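Long-range contacts in 6-phosphogluconate dehydratase (Shewanella oneidensis, PDB 2GP4), which catalyses the dehydration of 6-phosphogluconate to 2-dehydro-3-deoxy-6-phosphogluconate, a step of the Entner-Doudoroff pathway, and is seen here as an apo form lacking its iron-sulfur cluster: residues 466-471 against 491-496; 526-531 against 541-546. All coordinates share one frame; numbering follows the deposited sequence.

Contact 1 (466-471 against 491-496)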
ATOM      1  N   ALA A 466     -24.439  18.002   1.999  1.00 21.56           N
ATOM      2  CA  ALA A 466     -25.662  17.314   2.394  1.00 21.41           C
ATOM      3  C   ALA A 466     -25.727  17.090   3.911  1.00 21.34           C
ATOM      4  O   ALA A 466     -24.686  17.020   4.564  1.00 21.24           O
ATOM      5  CB  ALA A 466     -25.755  15.989   1.662  1.00 21.41           C
ATOM      6  N   PRO A 467     -26.952  16.996   4.476  1.00 21.29           N
ATOM      7  CA  PRO A 467     -27.124  16.672   5.898  1.00 21.30           C
ATOM      8  C   PRO A 467     -26.481  15.335   6.289  1.00 21.38           C
ATOM      9  O   PRO A 467     -26.390  14.420   5.459  1.00 21.56           O
ATOM     10  CB  PRO A 467     -28.650  16.611   6.066  1.00 21.32           C
ATOM     11  CG  PRO A 467     -29.197  16.466   4.673  1.00 21.11           C
ATOM     12  CD  PRO A 467     -28.252  17.219   3.811  1.00 21.12           C
ATOM     13  N   ALA A 468     -26.042  15.231   7.539  1.00 21.27           N
ATOM     14  CA  ALA A 468     -25.305  14.057   8.008  1.00 21.35           C
ATOM     15  C   ALA A 468     -26.213  12.943   8.498  1.00 21.56           C
ATOM     16  O   ALA A 468     -27.321  13.193   8.988  1.00 21.59           O
ATOM     17  CB  ALA A 468     -24.324  14.441   9.104  1.00 21.09           C
ATOM     18  N   VAL A 469     -25.720  11.713   8.351  1.00 21.68           N
ATOM     19  CA  VAL A 469     -26.356  10.519   8.896  1.00 21.73           C
ATOM     20  C   VAL A 469     -25.280   9.719   9.648  1.00 21.78           C
ATOM     21  O   VAL A 469     -24.387   9.131   9.037  1.00 21.58           O
ATOM     22  CB  VAL A 469     -27.036   9.674   7.776  1.00 21.76           C
ATOM     23  CG1 VAL A 469     -27.466   8.317   8.306  1.00 21.83           C
ATOM     24  CG2 VAL A 469     -28.241  10.425   7.188  1.00 21.38           C
ATOM     25  N   VAL A 470     -25.372   9.715  10.975  1.00 21.95           N
ATOM     26  CA  VAL A 470     -24.310   9.190  11.838  1.00 22.00           C
ATOM     27  C   VAL A 470     -24.601   7.779  12.336  1.00 22.13           C
ATOM     28  O   VAL A 470     -25.674   7.513  12.874  1.00 22.49           O
ATOM     29  CB  VAL A 470     -24.046  10.124  13.065  1.00 21.92           C
ATOM     30  CG1 VAL A 470     -22.803   9.680  13.827  1.00 21.90           C
ATOM     31  CG2 VAL A 470     -23.892  11.577  12.629  1.00 21.70           C
ATOM     32  N   ILE A 471     -23.637   6.882  12.140  1.00 22.26           N
ATOM     33  CA  ILE A 471     -23.653   5.546  12.746  1.00 22.45           C
ATOM     34  C   ILE A 471     -22.253   5.185  13.252  1.00 22.69           C
ATOM     35  O   ILE A 471     -21.260   5.708  12.754  1.00 22.54           O
ATOM     36  CB  ILE A 471     -24.189   4.454  11.778  1.00 22.36           C
ATOM     37  CG1 ILE A 471     -23.487   4.526  10.418  1.00 22.38           C
ATOM     38  CG2 ILE A 471     -25.702   4.591  11.607  1.00 22.45           C
ATOM     39  CD1 ILE A 471     -23.649   3.276   9.566  1.00 22.43           C
ATOM     40  N   VAL A 491     -24.784  12.778   3.706  1.00 22.92           N
ATOM     41  CA  VAL A 491     -23.444  12.254   3.916  1.00 22.29           C
ATOM     42  C   VAL A 491     -23.525  11.230   5.045  1.00 21.84           C
ATOM     43  O   VAL A 491     -23.825  11.580   6.184  1.00 21.75           O
ATOM     44  CB  VAL A 491     -22.419  13.379   4.230  1.00 22.48           C
ATOM     45  CG1 VAL A 491     -21.033  12.796   4.514  1.00 22.14           C
ATOM     46  CG2 VAL A 491     -22.348  14.378   3.081  1.00 21.79           C
ATOM     47  N   VAL A 492     -23.298   9.962   4.715  1.00 21.44           N
ATOM     48  CA  VAL A 492     -23.294   8.888   5.714  1.00 21.11           C
ATOM     49  C   VAL A 492     -21.964   8.879   6.487  1.00 21.00           C
ATOM     50  O   VAL A 492     -20.894   8.610   5.920  1.00 20.96           O
ATOM     51  CB  VAL A 492     -23.561   7.507   5.072  1.00 21.38           C
ATOM     52  CG1 VAL A 492     -23.504   6.393   6.120  1.00 21.56           C
ATOM     53  CG2 VAL A 492     -24.909   7.496   4.358  1.00 21.38           C
ATOM     54  N   VAL A 493     -22.047   9.196   7.778  1.00 20.46           N
ATOM     55  CA  VAL A 493     -20.888   9.260   8.658  1.00 19.79           C
ATOM     56  C   VAL A 493     -20.801   7.978   9.469  1.00 19.68           C
ATOM     57  O   VAL A 493     -21.723   7.637  10.215  1.00 19.70           O
ATOM     58  CB  VAL A 493     -20.980  10.470   9.628  1.00 20.23           C
ATOM     59  CG1 VAL A 493     -19.850  10.436  10.673  1.00 19.51           C
ATOM     60  CG2 VAL A 493     -20.986  11.793   8.852  1.00 19.53           C
ATOM     61  N   VAL A 494     -19.685   7.272   9.313  1.00 19.23           N
ATOM     62  CA  VAL A 494     -19.433   6.042  10.043  1.00 18.72           C
ATOM     63  C   VAL A 494     -18.237   6.254  10.970  1.00 18.67           C
ATOM     64  O   VAL A 494     -17.095   6.357  10.521  1.00 18.90           O
ATOM     65  CB  VAL A 494     -19.164   4.860   9.091  1.00 18.78           C
ATOM     66  CG1 VAL A 494     -19.114   3.555   9.869  1.00 18.65           C
ATOM     67  CG2 VAL A 494     -20.231   4.791   7.986  1.00 18.49           C
ATOM     68  N   LYS A 495     -18.505   6.329  12.266  1.00 18.19           N
ATOM     69  CA  LYS A 495     -17.455   6.617  13.224  1.00 17.77           C
ATOM     70  C   LYS A 495     -17.107   5.390  14.067  1.00 17.52           C
ATOM     71  O   LYS A 495     -17.768   4.348  13.963  1.00 17.30           O
ATOM     72  CB  LYS A 495     -17.836   7.823  14.091  1.00 17.93           C
ATOM     73  CG  LYS A 495     -19.151   7.673  14.839  1.00 18.06           C
ATOM     74  CD  LYS A 495     -19.353   8.825  15.792  1.00 18.06           C
ATOM     75  CE  LYS A 495     -20.585   8.607  16.650  1.00 17.91           C
ATOM     76  NZ  LYS A 495     -20.852   9.810  17.483  1.00 18.55           N
ATOM     77  N   GLY A 496     -16.052   5.521  14.872  1.00 16.98           N
ATOM     78  CA  GLY A 496     -15.545   4.428  15.705  1.00 16.82           C
ATOM     79  C   GLY A 496     -14.930   3.311  14.885  1.00 16.75           C
ATOM     80  O   GLY A 496     -15.004   2.138  15.262  1.00 16.62           O
TER
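From A468 opposite V491 to I471 opposite V494, two parallel strands run in register, their axes 4.5 Å apart and their directions 28° apart. Five backbone bonds zip them together, from V491 N to P467 O at 2.9 Å through to K495 N to I471 O, the last continuing the pairing just beyond the strand end. Side chains alternate between two faces. On one, the ethyl arm of I471 starts from the hindered site between N and carbonyl carbon (chi1 50°), which brings CG1 to 3.6 Å from V493 O and lays the arm alongside V494, with CD1 4.1 Å from V494 CG2. L477 and L480 of helix 477-482 cover this face over V469, I471 and V492. Across the sheet, A468, V491 and V493 pack on I564, and V470 CG1 receives the passing chain of K495 at CE, 3.7 Å away. Beyond that apolar contact the lysine runs extended to its tip, where NZ hydrogen-bonds T588 OG1. Adjacent parallel strands joined by a helix that packs on one face exemplify the beta-alpha-beta unit, built here from 463-471, 477-482 and 490-494.

Contact 2 (526-531 against 541-546); sequences LMTDGR and AAIHLT
L526 faces A541 and M527 faces A542 in a short parallel ladder, bonded from A542 N to L526 O at 2.8 Å and from T528 N to A542 O. The regular pattern then breaks. T528 O takes the N-H of L545, one residue further than the ladder would predict, while H544 N turns to G530 O at 2.8 Å. H544 accommodates the corner with a positive phi of 63°, and the edge of its ring lies against the same turn, CD2 3.3 Å from G530 O and R531 CB beside NE2.

L545 shows how a side chain can bridge such a break. Its CB sits 3.3 Å from T528 O, the very carbonyl its own N-H binds. CG stands anti to the backbone N (chi1 -174°), carrying the branch back over the sheet face of M527, and the CD2 methyl ends 3.9 Å from SE of that selenomethionine and about as near M527 CG. L573 of strand 572-575 closes over all three of M527, A542 and L545.

On T528, the methyl CG2 meets I543 CG2 at 4.1 Å, whereas OG1 accepts from G530 N at 3.0 Å in an ST turn and also bonds V494 O. Putting a valine here removes that hydroxyl, and the G530 N-H and V494 carbonyl would probably lose their shared mate, leaving the turn less firmly set. D529 is held too, its carboxylate receiving the amides of G496, Q497 and A549. M527, A542 and L545 thus make an apolar patch under L573, while the TDGR turn, part of a signature sequence of this dehydratase family, is fixed by the T528 hydroxyl and D529 carboxylate, bonded to backbone groups, together with backbone bonds to H544 and L545.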
ATOM      1  N   LEU A 526     -19.610   9.309   1.602  1.00 25.82           N
ATOM      2  CA  LEU A 526     -19.177   8.605   2.795  1.00 26.19           C
ATOM      3  C   LEU A 526     -18.116   9.402   3.520  1.00 26.38           C
ATOM      4  O   LEU A 526     -17.253  10.007   2.896  1.00 26.31           O
ATOM      5  CB  LEU A 526     -18.573   7.248   2.440  1.00 26.14           C
ATOM      6  CG  LEU A 526     -19.411   5.974   2.378  1.00 26.76           C
ATOM      7  CD1 LEU A 526     -20.388   5.883   3.549  1.00 27.32           C
ATOM      8  CD2 LEU A 526     -20.118   5.870   1.056  1.00 27.52           C
HETATM    9  N   MSE A 527     -18.183   9.383   4.847  1.00 26.66           N
HETATM   10  CA  MSE A 527     -17.117   9.908   5.677  1.00 27.03           C
HETATM   11  C   MSE A 527     -16.880   8.952   6.837  1.00 25.92           C
HETATM   12  O   MSE A 527     -17.791   8.660   7.607  1.00 25.71           O
HETATM   13  CB  MSE A 527     -17.455  11.307   6.185  1.00 26.70           C
HETATM   14  CG  MSE A 527     -16.258  12.037   6.781  1.00 27.91           C
HETATM   15 SE   MSE A 527     -16.772  13.752   7.542  1.00 30.45          SE
HETATM   16  CE  MSE A 527     -17.784  14.379   6.012  1.00 29.17           C
ATOM     17  N   THR A 528     -15.653   8.452   6.946  1.00 25.18           N
ATOM     18  CA  THR A 528     -15.306   7.543   8.034  1.00 24.66           C
ATOM     19  C   THR A 528     -13.886   7.766   8.542  1.00 24.38           C
ATOM     20  O   THR A 528     -13.007   8.212   7.797  1.00 24.22           O
ATOM     21  CB  THR A 528     -15.537   6.045   7.646  1.00 24.65           C
ATOM     22  OG1 THR A 528     -15.354   5.211   8.797  1.00 23.76           O
ATOM     23  CG2 THR A 528     -14.595   5.598   6.522  1.00 24.26           C
ATOM     24  N   ASP A 529     -13.679   7.472   9.821  1.00 24.25           N
ATOM     25  CA  ASP A 529     -12.334   7.468  10.398  1.00 24.16           C
ATOM     26  C   ASP A 529     -11.646   6.139  10.115  1.00 24.23           C
ATOM     27  O   ASP A 529     -10.475   5.940  10.458  1.00 24.10           O
ATOM     28  CB  ASP A 529     -12.356   7.785  11.900  1.00 23.93           C
ATOM     29  CG  ASP A 529     -13.421   7.012  12.668  1.00 23.80           C
ATOM     30  OD1 ASP A 529     -13.971   6.013  12.147  1.00 22.83           O
ATOM     31  OD2 ASP A 529     -13.700   7.411  13.823  1.00 24.09           O
ATOM     32  N   GLY A 530     -12.389   5.244   9.469  1.00 24.50           N
ATOM     33  CA  GLY A 530     -11.875   3.958   9.035  1.00 25.09           C
ATOM     34  C   GLY A 530     -11.589   3.905   7.546  1.00 25.69           C
ATOM     35  O   GLY A 530     -11.163   4.893   6.950  1.00 25.65           O
ATOM     36  N   ARG A 531     -11.844   2.742   6.955  1.00 26.52           N
ATOM     37  CA  ARG A 531     -11.483   2.448   5.574  1.00 27.40           C
ATOM     38  C   ARG A 531     -12.443   1.415   4.994  1.00 28.43           C
ATOM     39  O   ARG A 531     -13.131   0.719   5.738  1.00 28.53           O
ATOM     40  CB  ARG A 531     -10.046   1.908   5.515  1.00 27.33           C
ATOM     41  CG  ARG A 531      -9.807   0.660   6.376  1.00 26.96           C
ATOM     42  CD  ARG A 531      -8.467   0.024   6.105  1.00 27.02           C
ATOM     43  NE  ARG A 531      -8.215  -1.127   6.977  1.00 27.20           N
ATOM     44  CZ  ARG A 531      -7.191  -1.974   6.844  1.00 26.98           C
ATOM     45  NH1 ARG A 531      -6.300  -1.812   5.871  1.00 26.79           N
ATOM     46  NH2 ARG A 531      -7.051  -2.989   7.690  1.00 26.22           N
ATOM     47  N   ALA A 541     -15.866   9.204  -1.203  1.00 18.79           N
ATOM     48  CA  ALA A 541     -15.661   8.707   0.156  1.00 18.40           C
ATOM     49  C   ALA A 541     -14.444   9.354   0.818  1.00 17.85           C
ATOM     50  O   ALA A 541     -13.314   9.170   0.368  1.00 17.83           O
ATOM     51  CB  ALA A 541     -15.529   7.192   0.145  1.00 18.25           C
ATOM     52  N   ALA A 542     -14.684  10.130   1.871  1.00 17.35           N
ATOM     53  CA  ALA A 542     -13.603  10.656   2.694  1.00 16.99           C
ATOM     54  C   ALA A 542     -13.253   9.610   3.744  1.00 16.68           C
ATOM     55  O   ALA A 542     -14.075   9.289   4.596  1.00 16.64           O
ATOM     56  CB  ALA A 542     -14.007  11.958   3.338  1.00 16.82           C
ATOM     57  N   ILE A 543     -12.040   9.066   3.655  1.00 16.61           N
ATOM     58  CA  ILE A 543     -11.620   7.921   4.478  1.00 16.65           C
ATOM     59  C   ILE A 543     -10.364   8.236   5.299  1.00 16.74           C
ATOM     60  O   ILE A 543      -9.645   9.193   4.998  1.00 16.57           O
ATOM     61  CB  ILE A 543     -11.379   6.638   3.617  1.00 16.78           C
ATOM     62  CG1 ILE A 543     -10.257   6.855   2.590  1.00 16.79           C
ATOM     63  CG2 ILE A 543     -12.665   6.189   2.929  1.00 16.94           C
ATOM     64  CD1 ILE A 543      -9.755   5.581   1.925  1.00 16.52           C
ATOM     65  N   HIS A 544     -10.098   7.422   6.326  1.00 16.84           N
ATOM     66  CA  HIS A 544      -8.938   7.624   7.213  1.00 17.03           C
ATOM     67  C   HIS A 544      -9.013   8.958   7.975  1.00 17.26           C
ATOM     68  O   HIS A 544      -7.991   9.464   8.447  1.00 17.03           O
ATOM     69  CB  HIS A 544      -7.607   7.532   6.430  1.00 16.85           C
ATOM     70  CG  HIS A 544      -7.443   6.265   5.647  1.00 16.36           C
ATOM     71  ND1 HIS A 544      -6.245   5.890   5.086  1.00 16.97           N
ATOM     72  CD2 HIS A 544      -8.326   5.286   5.333  1.00 16.07           C
ATOM     73  CE1 HIS A 544      -6.394   4.738   4.457  1.00 16.84           C
ATOM     74  NE2 HIS A 544      -7.649   4.350   4.592  1.00 16.10           N
ATOM     75  N   LEU A 545     -10.223   9.512   8.097  1.00 17.53           N
ATOM     76  CA  LEU A 545     -10.437  10.765   8.829  1.00 17.96           C
ATOM     77  C   LEU A 545      -9.732  10.764  10.184  1.00 18.24           C
ATOM     78  O   LEU A 545      -9.818   9.802  10.958  1.00 18.24           O
ATOM     79  CB  LEU A 545     -11.930  11.086   9.002  1.00 17.78           C
ATOM     80  CG  LEU A 545     -12.243  12.452   9.632  1.00 17.92           C
ATOM     81  CD1 LEU A 545     -11.596  13.607   8.860  1.00 17.54           C
ATOM     82  CD2 LEU A 545     -13.743  12.679   9.767  1.00 17.64           C
ATOM     83  N   THR A 546      -9.036  11.863  10.444  1.00 18.43           N
ATOM     84  CA  THR A 546      -8.152  11.995  11.579  1.00 18.63           C
ATOM     85  C   THR A 546      -8.226  13.439  12.079  1.00 18.99           C
ATOM     86  O   THR A 546      -8.222  14.378  11.265  1.00 18.69           O
ATOM     87  CB  THR A 546      -6.707  11.605  11.182  1.00 18.78           C
ATOM     88  OG1 THR A 546      -6.708  10.269  10.655  1.00 18.50           O
ATOM     89  CG2 THR A 546      -5.755  11.666  12.380  1.00 18.75           C
TER
HETATM   90  O   HOH W   1      -8.581   7.665  11.559  1.00 19.74           O

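Following the chain from the N terminus, strand 463-471 comes first, and contact 1 closes the connection that holds helix 477-482. After 496 the chain passes through helices 499-502 and 511-519 before returning as strand 524-528, and contact 2 then closes a short connection, 532-540, without helix or strand. The two closures follow in series, neither nesting nor crossing. In space, however, they abut, their centres about 10 Å apart, because strands 490-494 and 524-528 are neighbours: V494 N lies 2.9 Å from M527 O, a probable hydrogen bond. The contacts, joined by that middle pairing, make up four adjacent parallel strands inside the mixed sheet of the C-terminal family region.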